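Local coordinates for chintase (Rhizomucor miehei, PDB 5YUQ), which probably hydrolyses the beta-1,4 linkages of chitin, as a glycoside hydrolase family 18 chitinase from a thermophilic fungus, with a tunnel-shaped active site, at residues F176-N184 and E207-W218; I295-V303 and A315-L324. One frame throughout, in Å; residues are numbered along the deposited sequence. Where two conformers were deposited one is given.

Contact 1 of 2, residues F176-N184 and E207-W218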
loop_
_atom_site.group_PDB
_atom_site.type_symbol
_atom_site.label_atom_id
_atom_site.label_comp_id
_atom_site.label_asym_id
_atom_site.label_seq_id
_atom_site.Cartn_x
_atom_site.Cartn_y
_atom_site.Cartn_z
ATOM N N PHE A 176 7.716 9.195 1.664
ATOM C CA PHE A 176 7.812 7.748 1.644
ATOM C C PHE A 176 6.499 7.227 2.195
ATOM O O PHE A 176 6.176 7.439 3.375
ATOM C CB PHE A 176 8.975 7.295 2.530
ATOM C CG PHE A 176 10.328 7.777 2.056
ATOM C CD1 PHE A 176 10.708 9.103 2.224
ATOM C CD2 PHE A 176 11.218 6.906 1.449
ATOM C CE1 PHE A 176 11.942 9.554 1.782
ATOM C CE2 PHE A 176 12.467 7.339 1.011
ATOM C CZ PHE A 176 12.835 8.670 1.176
ATOM N N TYR A 177 5.721 6.572 1.341
ATOM C CA TYR A 177 4.383 6.120 1.718
ATOM C C TYR A 177 4.463 4.696 2.246
ATOM O O TYR A 177 4.611 3.763 1.466
ATOM C CB TYR A 177 3.452 6.135 0.500
ATOM C CG TYR A 177 3.118 7.498 -0.091
ATOM C CD1 TYR A 177 3.685 8.669 0.401
ATOM C CD2 TYR A 177 2.225 7.600 -1.147
ATOM C CE1 TYR A 177 3.370 9.907 -0.152
ATOM C CE2 TYR A 177 1.901 8.829 -1.704
ATOM C CZ TYR A 177 2.469 9.974 -1.198
ATOM O OH TYR A 177 2.145 11.187 -1.754
ATOM N N ILE A 178 4.354 4.525 3.562
ATOM C CA ILE A 178 4.497 3.203 4.175
ATOM C C ILE A 178 3.258 2.338 3.977
ATOM O O ILE A 178 2.157 2.693 4.403
ATOM C CB ILE A 178 4.785 3.307 5.679
ATOM C CG1 ILE A 178 6.085 4.079 5.913
ATOM C CG2 ILE A 178 4.899 1.926 6.298
ATOM C CD1 ILE A 178 6.360 4.376 7.380
ATOM N N MET A 179 3.447 1.184 3.347
ATOM C CA MET A 179 2.336 0.277 3.102
ATOM C C MET A 179 2.103 -0.605 4.319
ATOM O O MET A 179 2.416 -1.796 4.319
ATOM C CB MET A 179 2.591 -0.538 1.836
ATOM C CG MET A 179 2.607 0.345 0.593
ATOM S SD MET A 179 2.999 -0.534 -0.927
ATOM C CE MET A 179 2.141 -2.089 -0.651
ATOM N N ALA A 180 1.561 0.004 5.369
ATOM C CA ALA A 180 1.288 -0.704 6.612
ATOM C C ALA A 180 -0.026 -1.455 6.523
ATOM O O ALA A 180 -0.945 -1.222 7.299
ATOM C CB ALA A 180 1.248 0.278 7.766
ATOM N N TYR A 181 -0.099 -2.361 5.562
ATOM C CA TYR A 181 -1.259 -3.200 5.382
ATOM C C TYR A 181 -0.773 -4.457 4.685
ATOM O O TYR A 181 0.397 -4.534 4.309
ATOM C CB TYR A 181 -2.369 -2.472 4.612
ATOM C CG TYR A 181 -1.937 -1.607 3.444
ATOM C CD1 TYR A 181 -1.483 -2.173 2.267
ATOM C CD2 TYR A 181 -2.054 -0.225 3.500
ATOM C CE1 TYR A 181 -1.108 -1.391 1.187
ATOM C CE2 TYR A 181 -1.698 0.573 2.418
ATOM C CZ TYR A 181 -1.229 -0.017 1.263
ATOM O OH TYR A 181 -0.878 0.754 0.181
ATOM N N ASP A 182 -1.651 -5.448 4.558
ATOM C CA ASP A 182 -1.251 -6.782 4.119
ATOM C C ASP A 182 -0.112 -7.300 4.983
ATOM O O ASP A 182 0.791 -7.982 4.495
ATOM C CB ASP A 182 -0.832 -6.795 2.646
ATOM C CG ASP A 182 -1.932 -6.343 1.721
ATOM O OD1 ASP A 182 -3.120 -6.401 2.107
ATOM O OD2 ASP A 182 -1.601 -5.927 0.595
ATOM N N VAL A 183 -0.159 -6.981 6.269
ATOM C CA VAL A 183 0.939 -7.322 7.161
ATOM C C VAL A 183 0.935 -8.813 7.470
ATOM O O VAL A 183 1.973 -9.476 7.387
ATOM C CB VAL A 183 0.894 -6.508 8.462
ATOM C CG1 VAL A 183 1.964 -7.011 9.425
ATOM C CG2 VAL A 183 1.100 -5.027 8.166
ATOM N N ASN A 184 -0.235 -9.349 7.798
ATOM C CA ASN A 184 -0.326 -10.767 8.101
ATOM C C ASN A 184 -1.140 -11.529 7.072
ATOM O O ASN A 184 -1.973 -10.950 6.367
ATOM C CB ASN A 184 -0.886 -10.964 9.502
ATOM C CG ASN A 184 0.039 -10.413 10.556
ATOM O OD1 ASN A 184 1.090 -10.985 10.819
ATOM N ND2 ASN A 184 -0.337 -9.293 11.156
ATOM N N GLU A 207 3.565 -11.626 11.871
ATOM C CA GLU A 207 4.693 -10.783 11.481
ATOM C C GLU A 207 4.961 -9.758 12.568
ATOM O O GLU A 207 4.039 -9.137 13.079
ATOM C CB GLU A 207 4.396 -10.069 10.165
ATOM C CG GLU A 207 4.198 -11.014 8.994
ATOM C CD GLU A 207 5.417 -11.869 8.716
ATOM O OE1 GLU A 207 6.532 -11.315 8.608
ATOM O OE2 GLU A 207 5.273 -13.104 8.602
ATOM N N PRO A 208 6.238 -9.569 12.920
ATOM C CA PRO A 208 6.600 -8.668 14.013
ATOM C C PRO A 208 6.694 -7.214 13.549
ATOM O O PRO A 208 7.733 -6.560 13.724
ATOM C CB PRO A 208 7.978 -9.187 14.423
ATOM C CG PRO A 208 8.566 -9.646 13.135
ATOM C CD PRO A 208 7.409 -10.272 12.378
ATOM N N THR A 209 5.615 -6.711 12.963
ATOM C CA THR A 209 5.593 -5.314 12.548
ATOM C C THR A 209 4.181 -4.747 12.550
ATOM O O THR A 209 3.213 -5.459 12.804
ATOM C CB THR A 209 6.293 -5.103 11.174
ATOM O OG1 THR A 209 6.453 -3.699 10.932
ATOM C CG2 THR A 209 5.480 -5.725 10.044
ATOM N N SER A 210 4.084 -3.456 12.268
ATOM C CA SER A 210 2.845 -2.713 12.385
ATOM C C SER A 210 3.139 -1.320 11.867
ATOM O O SER A 210 4.275 -1.028 11.479
ATOM C CB SER A 210 2.431 -2.610 13.846
ATOM O OG SER A 210 3.406 -1.874 14.584
ATOM N N GLY A 211 2.123 -0.460 11.866
ATOM C CA GLY A 211 2.321 0.930 11.489
ATOM C C GLY A 211 3.387 1.571 12.364
ATOM O O GLY A 211 4.319 2.205 11.870
ATOM N N ASN A 212 3.253 1.387 13.672
ATOM C CA ASN A 212 4.210 1.945 14.617
ATOM C C ASN A 212 5.621 1.416 14.414
ATOM O O ASN A 212 6.573 2.190 14.360
ATOM C CB ASN A 212 3.745 1.697 16.056
ATOM C CG ASN A 212 4.785 2.111 17.083
ATOM O OD1 ASN A 212 5.129 3.291 17.193
ATOM N ND2 ASN A 212 5.279 1.143 17.848
ATOM N N ASP A 213 5.769 0.098 14.300
ATOM C CA ASP A 213 7.097 -0.487 14.127
ATOM C C ASP A 213 7.732 -0.035 12.818
ATOM O O ASP A 213 8.933 0.237 12.754
ATOM C CB ASP A 213 7.024 -2.015 14.182
ATOM C CG ASP A 213 6.684 -2.527 15.562
ATOM O OD1 ASP A 213 7.579 -2.536 16.432
ATOM O OD2 ASP A 213 5.525 -2.929 15.780
ATOM N N ALA A 214 6.913 0.065 11.778
ATOM C CA ALA A 214 7.401 0.509 10.478
ATOM C C ALA A 214 7.889 1.957 10.533
ATOM O O ALA A 214 8.976 2.276 10.039
ATOM C CB ALA A 214 6.301 0.357 9.422
ATOM N N VAL A 215 7.081 2.831 11.122
ATOM C CA VAL A 215 7.451 4.233 11.252
ATOM C C VAL A 215 8.743 4.344 12.038
ATOM O O VAL A 215 9.664 5.057 11.629
ATOM C CB VAL A 215 6.319 5.037 11.928
ATOM C CG1 VAL A 215 6.831 6.366 12.450
ATOM C CG2 VAL A 215 5.180 5.245 10.948
ATOM N N LYS A 216 8.839 3.610 13.142
ATOM C CA LYS A 216 10.050 3.671 13.960
ATOM C C LYS A 216 11.255 3.160 13.188
ATOM O O LYS A 216 12.341 3.729 13.292
ATOM C CB LYS A 216 9.899 2.885 15.263
ATOM C CG LYS A 216 8.841 3.426 16.209
ATOM C CD LYS A 216 9.011 4.901 16.472
ATOM C CE LYS A 216 7.921 5.420 17.401
ATOM N NZ LYS A 216 7.774 4.542 18.595
ATOM N N ALA A 217 11.069 2.101 12.407
ATOM C CA ALA A 217 12.176 1.537 11.641
ATOM C C ALA A 217 12.672 2.506 10.576
ATOM O O ALA A 217 13.877 2.660 10.382
ATOM C CB ALA A 217 11.778 0.212 11.009
ATOM N N TRP A 218 11.743 3.183 9.899
ATOM C CA TRP A 218 12.109 4.121 8.838
ATOM C C TRP A 218 12.771 5.395 9.408
ATOM O O TRP A 218 13.688 5.922 8.808
ATOM C CB TRP A 218 10.995 4.415 7.861
ATOM C CG TRP A 218 10.737 3.366 6.857
ATOM C CD1 TRP A 218 9.848 2.280 6.980
ATOM C CD2 TRP A 218 11.263 3.270 5.535
ATOM N NE1 TRP A 218 9.823 1.579 5.832
ATOM C CE2 TRP A 218 10.690 2.139 4.928
ATOM C CE3 TRP A 218 12.184 4.007 4.806
ATOM C CZ2 TRP A 218 10.989 1.772 3.665
ATOM C CZ3 TRP A 218 12.464 3.654 3.585
ATOM C CH2 TRP A 218 11.865 2.538 2.981
HETATM O O HOH W 1 1.727 -7.880 13.011
#
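I178, on a parallel strand of the family 18 TIM barrel, packs against A214, V215 and W218 of helix 211-218, whose direction runs nearly opposite to the strand (152°). At chi1 -60° its CG2 is anti to the backbone N and CG1 anti to the carbonyl carbon, which sends the branches to different partners: CG2 meets the A214 methyl, while CD1 on the longer arm reaches V215 CG2 at 3.9 Å and also W218. One helical turn on from A214, W218 meets F176 obliquely, the ring planes at 44° and F176 CD2 4.1 Å from W218 CZ3. The W218 indole N-H is taken up by the carbonyl of P150. Toward the loop, A180 CB lies 3.9 Å from G211 CA, and V183 CG1 meets T209 CG2.

S210 caps the helix: OG accepts from D213 N and donates to D213 OD2, two bonds to one residue that restrain the hydroxyl. Polar contacts across the segments gather at the loop end. E207 N donates to N184 OD1 over 2.8 Å, nearly along the C=O direction. N184 ND2 donates to A193 O and to a water, which in turn donates to E207 O at 2.6 Å and T209 O at 2.8 Å.

Contact 2 of 2, residues I295-V303 and A315-L324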
loop_
_atom_site.group_PDB
_atom_site.type_symbol
_atom_site.label_atom_id
_atom_site.label_comp_id
_atom_site.label_asym_id
_atom_site.label_seq_id
_atom_site.Cartn_x
_atom_site.Cartn_y
_atom_site.Cartn_z
ATOM N N ILE A 295 -21.688 -6.145 8.963
ATOM C CA ILE A 295 -20.777 -6.890 9.819
ATOM C C ILE A 295 -20.644 -6.239 11.198
ATOM O O ILE A 295 -20.675 -6.927 12.212
ATOM C CB ILE A 295 -19.409 -7.073 9.131
ATOM C CG1 ILE A 295 -19.598 -7.944 7.880
ATOM C CG2 ILE A 295 -18.404 -7.694 10.081
ATOM C CD1 ILE A 295 -18.319 -8.446 7.243
ATOM N N ALA A 296 -20.567 -4.912 11.228
ATOM C CA ALA A 296 -20.388 -4.171 12.475
ATOM C C ALA A 296 -21.552 -4.299 13.460
ATOM O O ALA A 296 -21.387 -4.025 14.648
ATOM C CB ALA A 296 -20.104 -2.698 12.177
ATOM N N ARG A 297 -22.726 -4.700 12.987
ATOM C CA ARG A 297 -23.818 -4.957 13.921
ATOM C C ARG A 297 -24.128 -6.437 13.986
ATOM O O ARG A 297 -25.275 -6.835 14.187
ATOM C CB ARG A 297 -25.068 -4.146 13.577
ATOM C CG ARG A 297 -25.377 -4.043 12.103
ATOM C CD ARG A 297 -26.305 -2.861 11.845
ATOM N NE ARG A 297 -26.456 -2.589 10.418
ATOM C CZ ARG A 297 -25.589 -1.878 9.706
ATOM N NH1 ARG A 297 -24.512 -1.372 10.293
ATOM N NH2 ARG A 297 -25.792 -1.679 8.409
ATOM N N ASN A 298 -23.080 -7.246 13.829
ATOM C CA ASN A 298 -23.188 -8.700 13.888
ATOM C C ASN A 298 -24.238 -9.292 12.961
ATOM O O ASN A 298 -24.923 -10.257 13.315
ATOM C CB ASN A 298 -23.396 -9.180 15.329
ATOM C CG ASN A 298 -22.177 -8.957 16.201
ATOM O OD1 ASN A 298 -21.186 -8.374 15.764
ATOM N ND2 ASN A 298 -22.241 -9.430 17.439
ATOM N N SER A 299 -24.375 -8.715 11.775
ATOM C CA SER A 299 -25.279 -9.276 10.779
ATOM C C SER A 299 -24.518 -10.211 9.837
ATOM O O SER A 299 -23.293 -10.330 9.926
ATOM C CB SER A 299 -25.984 -8.171 9.996
ATOM O OG SER A 299 -27.045 -8.706 9.220
ATOM N N SER A 300 -25.258 -10.890 8.964
ATOM C CA SER A 300 -24.678 -11.718 7.908
ATOM C C SER A 300 -23.787 -12.849 8.410
ATOM O O SER A 300 -22.914 -13.319 7.685
ATOM C CB SER A 300 -23.913 -10.852 6.907
ATOM O OG SER A 300 -24.785 -9.907 6.312
ATOM N N GLY A 301 -24.009 -13.281 9.645
ATOM C CA GLY A 301 -23.299 -14.429 10.181
ATOM C C GLY A 301 -21.968 -14.085 10.818
ATOM O O GLY A 301 -21.154 -14.976 11.069
ATOM N N TRP A 302 -21.750 -12.800 11.084
ATOM C CA TRP A 302 -20.509 -12.341 11.705
ATOM C C TRP A 302 -20.711 -11.930 13.155
ATOM O O TRP A 302 -21.768 -11.426 13.521
ATOM C CB TRP A 302 -19.945 -11.144 10.931
ATOM C CG TRP A 302 -19.549 -11.476 9.539
ATOM C CD1 TRP A 302 -20.325 -11.388 8.417
ATOM C CD2 TRP A 302 -18.278 -11.961 9.111
ATOM N NE1 TRP A 302 -19.610 -11.787 7.317
ATOM C CE2 TRP A 302 -18.345 -12.146 7.716
ATOM C CE3 TRP A 302 -17.082 -12.262 9.774
ATOM C CZ2 TRP A 302 -17.262 -12.615 6.972
ATOM C CZ3 TRP A 302 -16.008 -12.724 9.034
ATOM C CH2 TRP A 302 -16.108 -12.894 7.650
ATOM N N VAL A 303 -19.691 -12.148 13.973
ATOM C CA VAL A 303 -19.645 -11.605 15.323
ATOM C C VAL A 303 -18.395 -10.725 15.405
ATOM O O VAL A 303 -17.281 -11.182 15.122
ATOM C CB VAL A 303 -19.597 -12.717 16.383
ATOM C CG1 VAL A 303 -19.411 -12.120 17.769
ATOM C CG2 VAL A 303 -20.876 -13.567 16.326
ATOM N N ALA A 315 -13.700 -9.762 12.987
ATOM C CA ALA A 315 -14.993 -10.417 13.079
ATOM C C ALA A 315 -14.840 -11.882 12.733
ATOM O O ALA A 315 -13.985 -12.256 11.933
ATOM C CB ALA A 315 -16.000 -9.738 12.156
ATOM N N TYR A 316 -15.661 -12.720 13.352
ATOM C CA TYR A 316 -15.603 -14.141 13.075
ATOM C C TYR A 316 -16.927 -14.627 12.497
ATOM O O TYR A 316 -17.998 -14.303 13.010
ATOM C CB TYR A 316 -15.269 -14.928 14.338
ATOM C CG TYR A 316 -15.203 -16.417 14.085
ATOM C CD1 TYR A 316 -14.161 -16.970 13.348
ATOM C CD2 TYR A 316 -16.190 -17.265 14.561
ATOM C CE1 TYR A 316 -14.103 -18.340 13.102
ATOM C CE2 TYR A 316 -16.135 -18.626 14.320
ATOM C CZ TYR A 316 -15.092 -19.151 13.590
ATOM O OH TYR A 316 -15.052 -20.506 13.355
ATOM N N SER A 317 -16.837 -15.394 11.415
ATOM C CA SER A 317 -18.005 -16.043 10.838
ATOM C C SER A 317 -17.875 -17.537 11.038
ATOM O O SER A 317 -16.998 -18.165 10.454
ATOM C CB SER A 317 -18.102 -15.743 9.342
ATOM O OG SER A 317 -19.111 -16.552 8.744
ATOM N N PHE A 318 -18.768 -18.115 11.843
ATOM C CA PHE A 318 -18.717 -19.547 12.104
ATOM C C PHE A 318 -18.881 -20.287 10.777
ATOM O O PHE A 318 -18.223 -21.294 10.522
ATOM C CB PHE A 318 -19.798 -19.951 13.111
ATOM C CG PHE A 318 -19.653 -21.357 13.600
ATOM C CD1 PHE A 318 -18.883 -21.651 14.715
ATOM C CD2 PHE A 318 -20.277 -22.395 12.929
ATOM C CE1 PHE A 318 -18.740 -22.955 15.158
ATOM C CE2 PHE A 318 -20.134 -23.697 13.355
ATOM C CZ PHE A 318 -19.367 -23.988 14.473
ATOM N N SER A 319 -19.757 -19.763 9.922
ATOM C CA SER A 319 -19.905 -20.292 8.569
ATOM C C SER A 319 -18.629 -20.029 7.770
ATOM O O SER A 319 -18.275 -18.880 7.510
ATOM C CB SER A 319 -21.102 -19.651 7.870
ATOM O OG SER A 319 -21.189 -20.087 6.527
ATOM N N GLY A 320 -17.941 -21.103 7.391
ATOM C CA GLY A 320 -16.668 -21.000 6.700
ATOM C C GLY A 320 -15.487 -20.804 7.636
ATOM O O GLY A 320 -14.341 -20.757 7.178
ATOM N N SER A 321 -15.770 -20.696 8.934
ATOM C CA SER A 321 -14.756 -20.466 9.972
ATOM C C SER A 321 -13.780 -19.366 9.573
ATOM O O SER A 321 -12.566 -19.537 9.633
ATOM C CB SER A 321 -14.000 -21.750 10.318
ATOM O OG SER A 321 -13.286 -21.591 11.540
ATOM N N LYS A 322 -14.332 -18.226 9.186
ATOM C CA LYS A 322 -13.531 -17.125 8.668
ATOM C C LYS A 322 -13.328 -16.056 9.720
ATOM O O LYS A 322 -14.276 -15.644 10.381
ATOM C CB LYS A 322 -14.246 -16.492 7.472
ATOM C CG LYS A 322 -14.742 -17.500 6.454
ATOM C CD LYS A 322 -15.185 -16.838 5.162
ATOM C CE LYS A 322 -16.498 -16.103 5.305
ATOM N NZ LYS A 322 -17.162 -15.943 3.976
ATOM N N VAL A 323 -12.093 -15.591 9.858
ATOM C CA VAL A 323 -11.842 -14.360 10.601
ATOM C C VAL A 323 -11.533 -13.236 9.622
ATOM O O VAL A 323 -10.740 -13.403 8.697
ATOM C CB VAL A 323 -10.714 -14.507 11.647
ATOM C CG1 VAL A 323 -9.417 -14.949 10.988
ATOM C CG2 VAL A 323 -10.526 -13.195 12.401
ATOM N N LEU A 324 -12.211 -12.108 9.803
ATOM C CA LEU A 324 -11.974 -10.919 8.997
ATOM C C LEU A 324 -11.254 -9.916 9.855
ATOM O O LEU A 324 -11.783 -9.487 10.878
ATOM C CB LEU A 324 -13.307 -10.305 8.539
ATOM C CG LEU A 324 -13.253 -8.922 7.875
ATOM C CD1 LEU A 324 -12.578 -9.003 6.532
ATOM C CD2 LEU A 324 -14.665 -8.343 7.741
HETATM O O HOH W 2 -21.001 -15.242 7.224
HETATM O O HOH W 3 -21.735 -17.645 10.507
#
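A315 opens the second segment with its methyl, CB, against W302 CE3 at 3.6 Å and against I295 CG2, while its carbonyl oxygen lies near the plane of the indole at the ring edge. Next comes Y316, paired with V303 in the antiparallel hairpin of strands 302-307 and 312-317. V303 N donates to Y316 O and Y316 N to V303 O, both at 2.9 Å, a hydrogen-bonded pair. The phenol of Y316 reaches back to S321, its OH 2.8 Å from S321 OG.

S317 then lies over the indole. Its CB stands 3.6 Å from the centroid of the six-membered ring of W302, only 8° off the normal, a CH-pi contact. A chi1 of 170° turns OG away from the backbone N and towards S319 O, where it donates on a lone pair in the carbonyl plane; OG also accepts from a water that donates to S300 O as well. A second water links G301 O with S319 N.

The type II turn from F318 to S321 leads into a G1 bulge, where S321 and K322 both face S317. K322 crosses W302 at about a right angle, with K322 CE 3.9 Å from W302 CZ2 at the ring's rim. L324 sets CB against W302 CZ3, and its CD2 meets I295 CD1 at 3.7 Å; the same I295 CD1 lies toward the rim of the indole face opposite S317. The indole is thus packed on both faces, by a serine methylene and an isoleucine methyl, so dispersion and CH-pi contacts hold the ring while paired backbone bonds join the strands and waters bridge S300 and G301 to S317 and S319.

Overall arrangement
Both contacts reach strand 228-240 from different parts of the chain. In contact 1, F176 and I178 form backbone hydrogen bonds with V229; in contact 2, V323 pairs with S239, and W302 and L324 rest on V238. Their centres lie 27 Å apart, and the nearest atoms about 9 Å, without touching. The centre of contact 1 lies about 10 Å from the centre of the chain, where barrel strand and helix meet mainly through aliphatic and aromatic side chains, its polar bonds kept to the loop end. Contact 2, its centre about 25 Å from the centre of the chain, combines a buried tryptophan with exposed turns and depends more on strand-to-strand backbone bonds and bridging waters.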